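Local coordinates for protein 1-carboxybiuret hydrolase subunit AtzE (Pseudomonas sp., PDB 6C62) that hydrolyses 1-carboxybiuret to urea-1,3-dicarboxylate and ammonia, a step in the bacterial breakdown of the herbicide atrazine, at residues V289-A294 / Q402-A407. Sequence-based numbering, arbitrary orientation.
Sequences VMWPDA and QPVSFA
Ala294 and Pro403 bring the two backbones nearest, their CA atoms 5.6 Å apart, where the loop leading from strand 288-289 into helix 294-312 faces the short helix 402-407. In this amidase-family fold, built around a mixed beta-sheet, strand 288-289 is the outermost strand at one border within the chain, and the contact ties the connection that follows it to a helix 108 residues further on. It illustrates how an irregular segment can meet a helix through apolar contacts, with no hydrogen bond passing directly between the two. Trp291 sends its indole toward helix 402-407 because CG stands anti to the backbone N (chi1 -176°). The benzo side of the ring lies obliquely against the helix, with Trp291 CZ2 4.1 Å from Val404 CA, and Trp291 CH2 reaches the methyl Val404 CG1 at 4.4 Å. Pro292 CD, next in sequence, packs over one face of the indole toward its rim. The polar link is indirect: Tyr353 OH, from helix 340-360, hydrogen-bonds with both Trp291 NE1 and Pro403 O, bridging the two segments. At the start of helix 294-312, the methyl Ala294 CB meets Pro403 CB at 4.4 Å, and Trp263 and Phe264 touch both residues. The pyrrolidine ring of Pro403 also abuts the backbone of that first helical residue, its CG 3.7 Å from Ala294 O.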
loop_
_atom_site.group_PDB
_atom_site.type_symbol
_atom_site.label_atom_id
_atom_site.label_comp_id
_atom_site.label_asym_id
_atom_site.label_seq_id
_atom_site.Cartn_x
_atom_site.Cartn_y
_atom_site.Cartn_z
ATOM N N VAL A 289 -5.043 11.668 29.006
ATOM C CA VAL A 289 -5.653 11.538 27.691
ATOM C C VAL A 289 -5.521 10.043 27.262
ATOM O O VAL A 289 -4.468 9.425 27.459
ATOM C CB VAL A 289 -4.858 12.376 26.675
ATOM C CG1 VAL A 289 -5.377 12.211 25.264
ATOM C CG2 VAL A 289 -4.868 13.804 27.061
ATOM N N MET A 290 -6.577 9.470 26.672
ATOM C CA MET A 290 -6.488 8.108 26.125
ATOM C C MET A 290 -6.092 8.168 24.646
ATOM O O MET A 290 -6.676 8.875 23.875
ATOM C CB MET A 290 -7.786 7.331 26.333
ATOM C CG MET A 290 -8.143 7.295 27.841
ATOM S SD MET A 290 -6.850 6.504 28.899
ATOM C CE MET A 290 -7.488 4.836 28.697
ATOM N N TRP A 291 -5.071 7.417 24.291
ATOM C CA TRP A 291 -4.657 7.248 22.897
ATOM C C TRP A 291 -5.640 6.238 22.295
ATOM O O TRP A 291 -5.985 5.241 22.948
ATOM C CB TRP A 291 -3.233 6.723 22.878
ATOM C CG TRP A 291 -2.601 6.574 21.517
ATOM C CD1 TRP A 291 -2.664 5.484 20.732
ATOM C CD2 TRP A 291 -1.762 7.493 20.854
ATOM N NE1 TRP A 291 -1.927 5.668 19.612
ATOM C CE2 TRP A 291 -1.373 6.907 19.650
ATOM C CE3 TRP A 291 -1.300 8.764 21.155
ATOM C CZ2 TRP A 291 -0.544 7.520 18.753
ATOM C CZ3 TRP A 291 -0.476 9.413 20.240
ATOM C CH2 TRP A 291 -0.099 8.789 19.044
ATOM N N PRO A 292 -6.153 6.499 21.089
ATOM C CA PRO A 292 -7.098 5.521 20.521
ATOM C C PRO A 292 -6.481 4.118 20.194
ATOM O O PRO A 292 -5.439 4.026 19.519
ATOM C CB PRO A 292 -7.557 6.236 19.241
ATOM C CG PRO A 292 -6.324 6.975 18.806
ATOM C CD PRO A 292 -5.869 7.569 20.120
ATOM N N ASP A 293 -7.116 3.064 20.664
ATOM C CA ASP A 293 -6.809 1.701 20.273
ATOM C C ASP A 293 -5.320 1.366 20.389
ATOM O O ASP A 293 -4.753 0.743 19.484
ATOM C CB ASP A 293 -7.227 1.459 18.805
ATOM C CG ASP A 293 -8.732 1.573 18.572
ATOM O OD1 ASP A 293 -9.509 1.334 19.521
ATOM O OD2 ASP A 293 -9.137 1.900 17.427
ATOM N N ALA A 294 -4.688 1.722 21.486
ATOM C CA ALA A 294 -3.192 1.659 21.539
ATOM C C ALA A 294 -2.693 0.222 21.446
ATOM O O ALA A 294 -1.743 -0.054 20.711
ATOM C CB ALA A 294 -2.675 2.309 22.800
ATOM N N GLN A 402 5.827 1.304 20.151
ATOM C CA GLN A 402 5.264 0.667 18.973
ATOM C C GLN A 402 3.916 1.247 18.481
ATOM O O GLN A 402 3.744 1.422 17.291
ATOM C CB GLN A 402 5.207 -0.864 19.174
ATOM C CG GLN A 402 4.938 -1.635 17.890
ATOM C CD GLN A 402 5.431 -3.074 17.897
ATOM O OE1 GLN A 402 5.640 -3.643 18.959
ATOM N NE2 GLN A 402 5.730 -3.637 16.724
ATOM N N PRO A 403 3.005 1.613 19.384
ATOM C CA PRO A 403 1.728 2.229 18.894
ATOM C C PRO A 403 1.936 3.588 18.210
ATOM O O PRO A 403 1.182 3.946 17.314
ATOM C CB PRO A 403 0.924 2.437 20.192
ATOM C CG PRO A 403 1.544 1.495 21.226
ATOM C CD PRO A 403 2.994 1.417 20.846
ATOM N N VAL A 404 2.955 4.320 18.598
ATOM C CA VAL A 404 3.137 5.705 18.157
ATOM C C VAL A 404 3.796 5.822 16.775
ATOM O O VAL A 404 3.331 6.579 15.899
ATOM C CB VAL A 404 3.973 6.489 19.208
ATOM C CG1 VAL A 404 4.178 7.920 18.748
ATOM C CG2 VAL A 404 3.307 6.410 20.595
ATOM N N SER A 405 4.840 5.046 16.540
ATOM C CA SER A 405 5.448 4.968 15.220
ATOM C C SER A 405 4.508 4.392 14.139
ATOM O O SER A 405 4.668 4.685 12.982
ATOM C CB SER A 405 6.783 4.195 15.292
ATOM O OG SER A 405 6.638 3.125 16.157
ATOM N N PHE A 406 3.499 3.625 14.540
ATOM C CA PHE A 406 2.594 3.027 13.578
ATOM C C PHE A 406 1.717 4.096 12.871
ATOM O O PHE A 406 1.397 3.985 11.693
ATOM C CB PHE A 406 1.740 1.988 14.262
ATOM C CG PHE A 406 0.953 1.137 13.314
ATOM C CD1 PHE A 406 1.601 0.476 12.259
ATOM C CD2 PHE A 406 -0.418 1.017 13.425
ATOM C CE1 PHE A 406 0.872 -0.268 11.325
ATOM C CE2 PHE A 406 -1.128 0.290 12.489
ATOM C CZ PHE A 406 -0.494 -0.397 11.491
ATOM N N ALA A 407 1.373 5.135 13.650
ATOM C CA ALA A 407 0.731 6.323 13.137
ATOM C C ALA A 407 1.710 7.293 12.497
ATOM O O ALA A 407 1.280 8.222 11.789
ATOM C CB ALA A 407 -0.048 7.017 14.225
#